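Local coordinates for hypothetical protein Ta0583 (Thermoplasma acidophilum, PDB 2FSJ) that polymerises, in a reaction that requires a nucleoside triphosphate and is optimal with ATP, into bundles of helical filaments as an archaeal actin homolog, at residues G31-I36 with I43-R48; V24-G29 with I124-P129; R169-G174 with F332-G337; P64-D69 with I104-W109. All coordinates share one frame; numbering follows the deposited sequence.

In the fold
Three contacts meet around the seven-stranded sheet of the actin-like N-terminal domain. Interactions 1 and 2 hold neighbouring strands: 1 is a hairpin, partly buried and carrying ATP-site residues, while 2 is a wholly buried parallel pairing. They touch through strands 22-28 and 32-36. Interaction 3, also buried, replaces sheet hydrogen bonding by a glycine contact between two helices, and adjoins interaction 2 through the C-terminal end of strand 158-170, which bonds to strand 120-128. Interaction 4 lies farthest from the centre of the chain but is still largely buried, with partly exposed Thr68 at its margin; it is apolar, a loop against helix 101-111, whose Ala107 also meets Val35 and Leu26.

Interaction 1 of 4, residues G31-I36 with I43-R48; sequences GDTKVI and IIFPSR
Thr33 and Phe45, like Val35 and Ile43, form antiparallel hydrogen-bonded pairs between strands 32-36 and 43-46, whose axes approach to 4.6 Å, while Lys34 and Ile44 form a non-hydrogen-bonded pair between them. Thr33 sits over one face of the Phe45 ring, with its CB 4.2 Å from the ring centroid and its methyl, CG2, 3.8 Å from Phe45 CZ. Phe45 CG stands between the backbone N and the carbonyl carbon (chi1 55°), which brings the ring back to Thr33. The other branch of Thr33, OG1, is polar: it donates to Ser47 OG at 2.9 Å, and Ser47 OG also bonds Gly29 O. A valine in place of Thr33 would probably leave Ser47 OG without this donor. Among the ATP-binding residues Gly31, Asp32, Thr33 and Lys34, the lysine suits its place by having both an apolar stem and a charged end. Its CD packs on Ile44 CD1 at 3.8 Å, and bends at chi2 and chi3 return NZ to Asp32 O at 2.9 Å, with Asp27 a weak, long ion pair away. The hairpin continues the sheet from strand 22-28; helix 101-111 packs on its Thr33 and Val35 face, and Phe332 meets Lys34 and Ile44 on the other.

Interaction 2 of 4, residues V24-G29 with I124-P129; sequences VGLDVG and IGSGTP
Leu26 and Ile124 lie side by side and point the same way from neighbouring parallel strands, Leu26 CB meeting Ile124 CG2 at 3.9 Å. The other branch of Ile124 turns to Val24: its CG1 meets Val24 CG2 at an oblique angle, so one beta-branched residue serves two partners. With its CG anti to the backbone N (chi1 171°), Leu26 also brings CD2 alongside the same Ile124 methyl. These large aliphatic groups suit a face that packs on helix 101-111, where Leu26 meets Ile104 and Ala107. Gly25 and Gly125 form the next pair, their CA atoms 4.8 Å apart, and no side chain stands on the opposite face there. This is a pairing at the centre of an actin-type, ribonuclease H-like sheet, in which the first strand, antiparallel to its hairpin partner, runs parallel to the strand that follows the helical crossover. Gly125 N bonds Val24 O, and Leu26 N bonds Gly125 O, each at 2.9 Å. The strands, inclined by 26°, then part, and a serine is small and polar enough to take over: Ser126 OG donates to Leu26 O at 2.7 Å, from 48° above the carbonyl plane. Beyond it a water accepts from Val28 N and donates to Ser126 OG and Gly127 O, while Asp27 OD2 bonds a glycerol probably left from crystallisation.

Interaction 3 of 4, residues R169-G174 with F332-G337; sequences RPQGVG and FANALG
Gly174 and Gly337 make a buried helix-to-helix contact, close to the point where strand 158-170 gives way to helix 173-182 and against the start of helix 333-343. Their CA atoms are only 4.0 Å apart, and Gly337 CA lies 3.2 Å from Gly174 O in a CA-H...O contact. A CB on Gly337 would run into Gly174 O, and one on Gly174 into Asn334 O, so with the backbones this close, glycine is needed at both places. Gly172, the N-cap of helix 173-182, has backbone angles (phi 95°, psi -42°) at which a CB would be jammed against the preceding carbonyl O. Asn334 reaches across to this cap with its CG beside the backbone N and anti to the carbonyl carbon (chi1 -81°), while Gln171 crosses it at about a right angle and sends NE2 to Asp92. The amide of Asn334 is probably turned over in the model, and turned back it may bond Gly172 N. Replacing Asn334 by alanine is likely to remove the amide beside Gly172 N and open a gap next to Gln171 CG. Contact through bare backbone, with no clear hydrogen bond across it, implies that close fit more than bonding specifies the crossing.

Interaction 4 of 4, residues P64-D69 with I104-W109; sequences PVLSTD and IAAALW
Leu66 places one methyl squarely on the Trp109 indole: CD2 is 3.6 Å from the centroid of the five-membered ring and only 8° off its normal, a CH-pi contact over the face. Its second methyl fills the angle between ring and helix, with CD1 3.7 Å from Trp109 CB and 3.8 Å from Ala106 CA. Leucine suits the place because its two branches can take up both surfaces, and the small alanine lets the leucine methyl reach the helix backbone. Trp109 CG is anti to the backbone N (chi1 -169°), which offers the ring face to the loop; Arg159 makes a cation-pi contact with the same indole. The outer part is thinner. Partly exposed Thr68 brings a single methyl, CG2, to Ala105 CB at 3.7 Å, and no hydrogen bond crosses the contact. Beyond it the loop is held within itself by an ST turn, in which Ser67 OG accepts from Asp69 N at 3.1 Å. Helix 101-111 therefore has a loop on one side, while Ala107, pointing away from that loop, meets Leu26 and Val35 of the sheet, a sandwiched helix in keeping with the layered alpha/beta build of the actin-like N-terminal domain.

Interaction 1 of 4, residues G31-I36 with I43-R48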
loop_
_atom_site.group_PDB
_atom_site.type_symbol
_atom_site.label_atom_id
_atom_site.label_comp_id
_atom_site.label_asym_id
_atom_site.label_seq_id
_atom_site.Cartn_x
_atom_site.Cartn_y
_atom_site.Cartn_z
ATOM N N GLY A 31 -0.764 0.503 5.123
ATOM C CA GLY A 31 0.445 1.030 5.719
ATOM C C GLY A 31 0.797 2.461 5.340
ATOM O O GLY A 31 1.081 3.300 6.215
ATOM N N ASP A 32 0.854 2.723 4.032
ATOM C CA ASP A 32 1.304 4.002 3.488
ATOM C C ASP A 32 0.393 4.396 2.357
ATOM O O ASP A 32 -0.141 3.502 1.690
ATOM C CB ASP A 32 2.723 3.947 2.916
ATOM C CG ASP A 32 3.776 3.736 4.003
ATOM O OD1 ASP A 32 4.001 4.656 4.827
ATOM O OD2 ASP A 32 4.359 2.637 4.135
ATOM N N THR A 33 0.240 5.720 2.147
ATOM C CA THR A 33 -0.518 6.292 1.037
ATOM C C THR A 33 0.531 6.835 0.068
ATOM O O THR A 33 1.439 7.558 0.474
ATOM C CB THR A 33 -1.469 7.404 1.608
ATOM O OG1 THR A 33 -2.481 6.763 2.418
ATOM C CG2 THR A 33 -2.194 8.194 0.541
ATOM N N LYS A 34 0.395 6.475 -1.198
ATOM C CA LYS A 34 1.278 6.875 -2.271
ATOM C C LYS A 34 0.502 7.678 -3.269
ATOM O O LYS A 34 -0.629 7.317 -3.603
ATOM C CB LYS A 34 1.764 5.612 -3.002
ATOM C CG LYS A 34 2.848 4.809 -2.283
ATOM C CD LYS A 34 2.403 3.967 -1.133
ATOM C CE LYS A 34 1.441 2.899 -1.538
ATOM N NZ LYS A 34 1.091 1.960 -0.407
ATOM N N VAL A 35 1.154 8.692 -3.812
ATOM C CA VAL A 35 0.622 9.569 -4.842
ATOM C C VAL A 35 1.656 9.739 -5.968
ATOM O O VAL A 35 2.871 9.961 -5.708
ATOM C CB VAL A 35 0.257 11.003 -4.220
ATOM C CG1 VAL A 35 -0.642 11.800 -5.138
ATOM C CG2 VAL A 35 -0.300 10.871 -2.840
ATOM N N ILE A 36 1.202 9.625 -7.215
ATOM C CA ILE A 36 1.999 9.953 -8.380
ATOM C C ILE A 36 1.393 11.229 -8.937
ATOM O O ILE A 36 0.260 11.244 -9.422
ATOM C CB ILE A 36 1.957 8.843 -9.464
ATOM C CG1 ILE A 36 2.236 7.455 -8.861
ATOM C CG2 ILE A 36 2.991 9.160 -10.616
ATOM C CD1 ILE A 36 3.540 7.287 -8.192
ATOM N N ILE A 43 4.867 11.050 -3.899
ATOM C CA ILE A 43 4.678 11.335 -2.482
ATOM C C ILE A 43 4.330 10.012 -1.772
ATOM O O ILE A 43 3.556 9.190 -2.296
ATOM C CB ILE A 43 3.513 12.347 -2.318
ATOM C CG1 ILE A 43 3.849 13.714 -2.950
ATOM C CG2 ILE A 43 3.109 12.549 -0.865
ATOM C CD1 ILE A 43 2.774 14.165 -3.867
ATOM N N ILE A 44 4.880 9.804 -0.600
ATOM C CA ILE A 44 4.461 8.716 0.253
ATOM C C ILE A 44 4.447 9.175 1.703
ATOM O O ILE A 44 5.380 9.802 2.144
ATOM C CB ILE A 44 5.366 7.453 0.063
ATOM C CG1 ILE A 44 4.867 6.297 0.897
ATOM C CG2 ILE A 44 6.906 7.764 0.398
ATOM C CD1 ILE A 44 5.579 4.968 0.600
ATOM N N PHE A 45 3.415 8.809 2.450
ATOM C CA PHE A 45 3.377 9.106 3.862
ATOM C C PHE A 45 2.558 8.045 4.562
ATOM O O PHE A 45 1.705 7.430 3.943
ATOM C CB PHE A 45 2.800 10.521 4.158
ATOM C CG PHE A 45 1.399 10.776 3.549
ATOM C CD1 PHE A 45 0.269 10.377 4.166
ATOM C CD2 PHE A 45 1.293 11.478 2.368
ATOM C CE1 PHE A 45 -0.977 10.642 3.635
ATOM C CE2 PHE A 45 0.070 11.699 1.786
ATOM C CZ PHE A 45 -1.072 11.277 2.424
ATOM N N PRO A 46 2.807 7.818 5.854
ATOM C CA PRO A 46 2.055 6.824 6.611
ATOM C C PRO A 46 0.541 7.028 6.593
ATOM O O PRO A 46 0.076 8.174 6.723
ATOM C CB PRO A 46 2.634 6.935 8.059
ATOM C CG PRO A 46 3.990 7.580 7.898
ATOM C CD PRO A 46 3.843 8.472 6.671
ATOM N N SER A 47 -0.209 5.936 6.428
ATOM C CA SER A 47 -1.678 5.954 6.423
ATOM C C SER A 47 -2.238 6.077 7.840
ATOM O O SER A 47 -2.876 5.186 8.345
ATOM C CB SER A 47 -2.264 4.693 5.744
ATOM O OG SER A 47 -1.979 4.732 4.383
ATOM N N ARG A 48 -2.025 7.232 8.442
ATOM C CA ARG A 48 -2.368 7.522 9.835
ATOM C C ARG A 48 -2.882 8.936 9.935
ATOM O O ARG A 48 -2.312 9.824 9.315
ATOM C CB ARG A 48 -1.111 7.493 10.693
ATOM C CG ARG A 48 -0.309 6.270 10.579
ATOM C CD ARG A 48 0.884 6.227 11.562
ATOM N NE ARG A 48 1.493 4.900 11.498
ATOM C CZ ARG A 48 2.417 4.441 12.334
ATOM N NH1 ARG A 48 2.879 5.187 13.338
ATOM N NH2 ARG A 48 2.891 3.211 12.148
HETATM O O HOH W 1 1.686 3.158 9.037
#

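Interaction 2 of 4, residues V24-G29 with I124-P129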
loop_
_atom_site.group_PDB
_atom_site.type_symbol
_atom_site.label_atom_id
_atom_site.label_comp_id
_atom_site.label_asym_id
_atom_site.label_seq_id
_atom_site.Cartn_x
_atom_site.Cartn_y
_atom_site.Cartn_z
ATOM N N VAL A 24 -3.947 12.012 -11.601
ATOM C CA VAL A 24 -3.084 11.599 -10.489
ATOM C C VAL A 24 -3.260 10.117 -10.222
ATOM O O VAL A 24 -4.369 9.597 -10.375
ATOM C CB VAL A 24 -3.341 12.419 -9.216
ATOM C CG1 VAL A 24 -2.966 13.921 -9.436
ATOM C CG2 VAL A 24 -4.741 12.334 -8.747
ATOM N N GLY A 25 -2.184 9.455 -9.810
ATOM C CA GLY A 25 -2.270 8.092 -9.323
ATOM C C GLY A 25 -2.324 8.136 -7.806
ATOM O O GLY A 25 -1.625 8.904 -7.143
ATOM N N LEU A 26 -3.193 7.317 -7.227
ATOM C CA LEU A 26 -3.373 7.312 -5.790
ATOM C C LEU A 26 -3.471 5.864 -5.324
ATOM O O LEU A 26 -4.137 5.056 -5.972
ATOM C CB LEU A 26 -4.622 8.068 -5.422
ATOM C CG LEU A 26 -5.154 8.031 -3.979
ATOM C CD1 LEU A 26 -4.205 8.670 -2.974
ATOM C CD2 LEU A 26 -6.556 8.639 -3.911
ATOM N N ASP A 27 -2.765 5.532 -4.252
ATOM C CA ASP A 27 -2.833 4.184 -3.673
ATOM C C ASP A 27 -2.887 4.326 -2.173
ATOM O O ASP A 27 -1.911 4.683 -1.546
ATOM C CB ASP A 27 -1.633 3.363 -4.176
ATOM C CG ASP A 27 -1.582 1.946 -3.630
ATOM O OD1 ASP A 27 -2.508 1.529 -2.917
ATOM O OD2 ASP A 27 -0.633 1.167 -3.887
ATOM N N VAL A 28 -4.053 4.118 -1.588
ATOM C CA VAL A 28 -4.222 4.262 -0.131
ATOM C C VAL A 28 -4.066 2.856 0.482
ATOM O O VAL A 28 -5.044 2.082 0.630
ATOM C CB VAL A 28 -5.565 4.893 0.276
ATOM C CG1 VAL A 28 -5.660 5.104 1.798
ATOM C CG2 VAL A 28 -5.766 6.193 -0.440
ATOM N N GLY A 29 -2.822 2.575 0.859
ATOM C CA GLY A 29 -2.492 1.319 1.489
ATOM C C GLY A 29 -2.859 1.323 2.964
ATOM O O GLY A 29 -2.982 2.386 3.611
ATOM N N ILE A 124 -8.685 10.618 -11.050
ATOM C CA ILE A 124 -7.847 9.810 -10.148
ATOM C C ILE A 124 -7.785 8.365 -10.679
ATOM O O ILE A 124 -8.824 7.734 -10.960
ATOM C CB ILE A 124 -8.414 9.832 -8.703
ATOM C CG1 ILE A 124 -8.391 11.250 -8.100
ATOM C CG2 ILE A 124 -7.627 8.837 -7.811
ATOM C CD1 ILE A 124 -9.245 11.420 -6.818
ATOM N N GLY A 125 -6.582 7.846 -10.846
ATOM C CA GLY A 125 -6.367 6.447 -11.124
ATOM C C GLY A 125 -5.970 5.744 -9.802
ATOM O O GLY A 125 -5.022 6.142 -9.103
ATOM N N SER A 126 -6.743 4.751 -9.414
ATOM C CA SER A 126 -6.485 4.035 -8.158
ATOM C C SER A 126 -6.790 2.537 -8.327
ATOM O O SER A 126 -6.940 2.006 -9.433
ATOM C CB SER A 126 -7.258 4.656 -6.995
ATOM O OG SER A 126 -6.729 4.240 -5.723
ATOM N N GLY A 127 -6.836 1.837 -7.224
ATOM C CA GLY A 127 -7.054 0.408 -7.263
ATOM C C GLY A 127 -7.429 -0.140 -5.913
ATOM O O GLY A 127 -7.435 0.579 -4.893
ATOM N N THR A 128 -7.773 -1.427 -5.919
ATOM C CA THR A 128 -8.260 -2.099 -4.721
ATOM C C THR A 128 -8.103 -3.633 -4.957
ATOM O O THR A 128 -8.090 -4.095 -6.123
ATOM C CB THR A 128 -9.717 -1.636 -4.369
ATOM O OG1 THR A 128 -10.173 -2.185 -3.108
ATOM C CG2 THR A 128 -10.737 -2.123 -5.397
ATOM N N PRO A 129 -7.967 -4.408 -3.889
ATOM C CA PRO A 129 -7.822 -5.881 -4.039
ATOM C C PRO A 129 -8.881 -6.525 -4.907
ATOM O O PRO A 129 -10.074 -6.194 -4.839
ATOM C CB PRO A 129 -7.892 -6.374 -2.580
ATOM C CG PRO A 129 -7.295 -5.194 -1.816
ATOM C CD PRO A 129 -7.823 -4.000 -2.471
HETATM O O HOH W 2 -5.815 2.449 -3.259
#

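Interaction 3 of 4, residues R169-G174 with F332-G337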
loop_
_atom_site.group_PDB
_atom_site.type_symbol
_atom_site.label_atom_id
_atom_site.label_comp_id
_atom_site.label_asym_id
_atom_site.label_seq_id
_atom_site.Cartn_x
_atom_site.Cartn_y
_atom_site.Cartn_z
ATOM N N ARG A 169 -8.117 -0.172 -11.131
ATOM C CA ARG A 169 -7.614 -1.476 -11.573
ATOM C C ARG A 169 -7.387 -2.343 -10.354
ATOM O O ARG A 169 -7.128 -1.771 -9.309
ATOM C CB ARG A 169 -6.292 -1.312 -12.279
ATOM C CG ARG A 169 -6.393 -0.737 -13.669
ATOM C CD ARG A 169 -7.151 -1.610 -14.668
ATOM N NE ARG A 169 -7.191 -0.944 -15.962
ATOM C CZ ARG A 169 -8.124 -0.074 -16.350
ATOM N NH1 ARG A 169 -9.165 0.249 -15.564
ATOM N NH2 ARG A 169 -8.032 0.460 -17.563
ATOM N N PRO A 170 -7.458 -3.680 -10.470
ATOM C CA PRO A 170 -7.168 -4.566 -9.337
ATOM C C PRO A 170 -5.765 -4.379 -8.823
ATOM O O PRO A 170 -4.834 -4.199 -9.614
ATOM C CB PRO A 170 -7.370 -5.972 -9.930
ATOM C CG PRO A 170 -8.378 -5.765 -10.985
ATOM C CD PRO A 170 -7.890 -4.475 -11.625
ATOM N N GLN A 171 -5.594 -4.385 -7.495
ATOM C CA GLN A 171 -4.288 -4.352 -6.914
ATOM C C GLN A 171 -3.460 -5.549 -7.480
ATOM O O GLN A 171 -3.983 -6.669 -7.648
ATOM C CB GLN A 171 -4.406 -4.468 -5.386
ATOM C CG GLN A 171 -3.097 -4.332 -4.644
ATOM C CD GLN A 171 -3.322 -4.090 -3.137
ATOM O OE1 GLN A 171 -4.165 -3.259 -2.764
ATOM N NE2 GLN A 171 -2.620 -4.831 -2.303
ATOM N N GLY A 172 -2.217 -5.281 -7.825
ATOM C CA GLY A 172 -1.400 -6.228 -8.552
ATOM C C GLY A 172 -1.403 -6.039 -10.063
ATOM O O GLY A 172 -0.380 -6.196 -10.712
ATOM N N VAL A 173 -2.553 -5.770 -10.636
ATOM C CA VAL A 173 -2.630 -5.463 -12.063
ATOM C C VAL A 173 -1.934 -4.132 -12.337
ATOM O O VAL A 173 -1.270 -4.013 -13.356
ATOM C CB VAL A 173 -4.100 -5.439 -12.558
ATOM C CG1 VAL A 173 -4.252 -4.807 -13.947
ATOM C CG2 VAL A 173 -4.656 -6.841 -12.545
ATOM N N GLY A 174 -2.105 -3.149 -11.440
ATOM C CA GLY A 174 -1.372 -1.882 -11.539
ATOM C C GLY A 174 0.125 -2.115 -11.661
ATOM O O GLY A 174 0.759 -1.647 -12.604
ATOM N N PHE A 332 5.706 1.795 -4.946
ATOM C CA PHE A 332 4.978 2.617 -5.886
ATOM C C PHE A 332 4.438 1.902 -7.101
ATOM O O PHE A 332 3.724 2.513 -7.912
ATOM C CB PHE A 332 5.905 3.734 -6.371
ATOM C CG PHE A 332 6.120 4.814 -5.339
ATOM C CD1 PHE A 332 5.144 5.775 -5.101
ATOM C CD2 PHE A 332 7.319 4.869 -4.618
ATOM C CE1 PHE A 332 5.352 6.765 -4.143
ATOM C CE2 PHE A 332 7.531 5.896 -3.679
ATOM C CZ PHE A 332 6.522 6.805 -3.437
ATOM N N ALA A 333 4.784 0.641 -7.270
ATOM C CA ALA A 333 4.523 -0.016 -8.552
ATOM C C ALA A 333 3.050 0.007 -8.908
ATOM O O ALA A 333 2.668 0.270 -10.079
ATOM C CB ALA A 333 5.097 -1.462 -8.564
ATOM N N ASN A 334 2.172 -0.292 -7.942
ATOM C CA ASN A 334 0.724 -0.250 -8.227
ATOM C C ASN A 334 0.287 1.147 -8.589
ATOM O O ASN A 334 -0.444 1.339 -9.571
ATOM C CB ASN A 334 -0.116 -0.797 -7.057
ATOM C CG ASN A 334 -0.183 -2.331 -7.038
ATOM O OD1 ASN A 334 0.054 -2.988 -5.996
ATOM N ND2 ASN A 334 -0.574 -2.897 -8.158
ATOM N N ALA A 335 0.687 2.116 -7.781
ATOM C CA ALA A 335 0.291 3.528 -8.016
ATOM C C ALA A 335 0.715 4.015 -9.393
ATOM O O ALA A 335 -0.036 4.726 -10.061
ATOM C CB ALA A 335 0.835 4.420 -6.983
ATOM N N LEU A 336 1.900 3.613 -9.827
ATOM C CA LEU A 336 2.408 3.991 -11.168
ATOM C C LEU A 336 1.537 3.374 -12.274
ATOM O O LEU A 336 1.158 4.048 -13.207
ATOM C CB LEU A 336 3.853 3.525 -11.308
ATOM C CG LEU A 336 4.847 4.355 -10.507
ATOM C CD1 LEU A 336 6.114 3.558 -10.247
ATOM C CD2 LEU A 336 5.194 5.751 -11.200
ATOM N N GLY A 337 1.149 2.100 -12.108
ATOM C CA GLY A 337 0.216 1.463 -13.038
ATOM C C GLY A 337 -1.174 2.032 -13.042
ATOM O O GLY A 337 -1.799 2.121 -14.103
#

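Interaction 4 of 4, residues P64-D69 with I104-W109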
loop_
_atom_site.group_PDB
_atom_site.type_symbol
_atom_site.label_atom_id
_atom_site.label_comp_id
_atom_site.label_asym_id
_atom_site.label_seq_id
_atom_site.Cartn_x
_atom_site.Cartn_y
_atom_site.Cartn_z
ATOM N N PRO A 64 1.409 20.352 9.154
ATOM C CA PRO A 64 0.166 20.921 8.620
ATOM C C PRO A 64 -1.040 20.379 9.375
ATOM O O PRO A 64 -1.050 19.221 9.789
ATOM C CB PRO A 64 0.137 20.439 7.183
ATOM C CG PRO A 64 0.970 19.234 7.158
ATOM C CD PRO A 64 1.979 19.339 8.255
ATOM N N VAL A 65 -2.025 21.232 9.549
ATOM C CA VAL A 65 -3.318 20.830 10.073
ATOM C C VAL A 65 -4.333 21.047 8.953
ATOM O O VAL A 65 -4.360 22.118 8.372
ATOM C CB VAL A 65 -3.722 21.662 11.304
ATOM C CG1 VAL A 65 -5.080 21.224 11.813
ATOM C CG2 VAL A 65 -2.649 21.517 12.430
ATOM N N LEU A 66 -5.126 20.027 8.642
ATOM C CA LEU A 66 -6.098 20.103 7.577
ATOM C C LEU A 66 -7.529 19.885 8.075
ATOM O O LEU A 66 -7.744 19.350 9.151
ATOM C CB LEU A 66 -5.819 19.080 6.446
ATOM C CG LEU A 66 -4.468 19.110 5.738
ATOM C CD1 LEU A 66 -4.431 18.052 4.600
ATOM C CD2 LEU A 66 -4.033 20.500 5.213
ATOM N N SER A 67 -8.484 20.329 7.238
ATOM C CA SER A 67 -9.915 20.091 7.425
ATOM C C SER A 67 -10.581 19.936 6.083
ATOM O O SER A 67 -10.152 20.556 5.092
ATOM C CB SER A 67 -10.570 21.282 8.137
ATOM O OG SER A 67 -11.939 21.044 8.369
ATOM N N THR A 68 -11.598 19.075 6.009
ATOM C CA THR A 68 -12.424 19.007 4.803
ATOM C C THR A 68 -13.786 19.648 5.013
ATOM O O THR A 68 -14.574 19.643 4.115
ATOM C CB THR A 68 -12.661 17.550 4.351
ATOM O OG1 THR A 68 -13.352 16.797 5.382
ATOM C CG2 THR A 68 -11.327 16.845 4.145
ATOM N N ASP A 69 -14.045 20.190 6.206
ATOM C CA ASP A 69 -15.364 20.775 6.517
ATOM C C ASP A 69 -15.248 22.176 7.113
ATOM O O ASP A 69 -15.998 22.546 8.006
ATOM C CB ASP A 69 -16.180 19.875 7.432
ATOM C CG ASP A 69 -15.460 19.506 8.718
ATOM O OD1 ASP A 69 -14.463 20.151 9.088
ATOM O OD2 ASP A 69 -15.869 18.568 9.428
ATOM N N ILE A 104 -7.035 10.728 1.658
ATOM C CA ILE A 104 -7.260 11.203 0.294
ATOM C C ILE A 104 -7.127 12.725 0.236
ATOM O O ILE A 104 -6.412 13.289 -0.632
ATOM C CB ILE A 104 -8.642 10.734 -0.211
ATOM C CG1 ILE A 104 -8.644 9.217 -0.407
ATOM C CG2 ILE A 104 -8.941 11.386 -1.539
ATOM C CD1 ILE A 104 -10.006 8.540 -0.334
ATOM N N ALA A 105 -7.722 13.393 1.219
ATOM C CA ALA A 105 -7.596 14.865 1.290
ATOM C C ALA A 105 -6.133 15.265 1.457
ATOM O O ALA A 105 -5.686 16.187 0.822
ATOM C CB ALA A 105 -8.401 15.381 2.411
ATOM N N ALA A 106 -5.429 14.578 2.343
ATOM C CA ALA A 106 -4.030 14.858 2.598
ATOM C C ALA A 106 -3.174 14.604 1.353
ATOM O O ALA A 106 -2.277 15.389 1.042
ATOM C CB ALA A 106 -3.544 14.076 3.765
ATOM N N ALA A 107 -3.468 13.526 0.635
ATOM C CA ALA A 107 -2.786 13.225 -0.635
ATOM C C ALA A 107 -2.896 14.348 -1.645
ATOM O O ALA A 107 -1.900 14.737 -2.258
ATOM C CB ALA A 107 -3.317 11.932 -1.266
ATOM N N LEU A 108 -4.109 14.842 -1.825
ATOM C CA LEU A 108 -4.347 15.962 -2.753
ATOM C C LEU A 108 -3.659 17.249 -2.287
ATOM O O LEU A 108 -3.016 17.922 -3.083
ATOM C CB LEU A 108 -5.837 16.143 -2.987
ATOM C CG LEU A 108 -6.578 14.894 -3.465
ATOM C CD1 LEU A 108 -8.078 15.169 -3.662
ATOM C CD2 LEU A 108 -5.979 14.429 -4.767
ATOM N N TRP A 109 -3.736 17.546 -0.995
ATOM C CA TRP A 109 -2.988 18.645 -0.399
ATOM C C TRP A 109 -1.457 18.532 -0.626
ATOM O O TRP A 109 -0.790 19.494 -1.061
ATOM C CB TRP A 109 -3.277 18.724 1.096
ATOM C CG TRP A 109 -2.741 19.991 1.677
ATOM C CD1 TRP A 109 -1.510 20.185 2.229
ATOM C CD2 TRP A 109 -3.400 21.273 1.696
ATOM N NE1 TRP A 109 -1.346 21.508 2.582
ATOM C CE2 TRP A 109 -2.498 22.197 2.290
ATOM C CE3 TRP A 109 -4.674 21.726 1.316
ATOM C CZ2 TRP A 109 -2.821 23.533 2.484
ATOM C CZ3 TRP A 109 -4.997 23.081 1.526
ATOM C CH2 TRP A 109 -4.077 23.953 2.094
#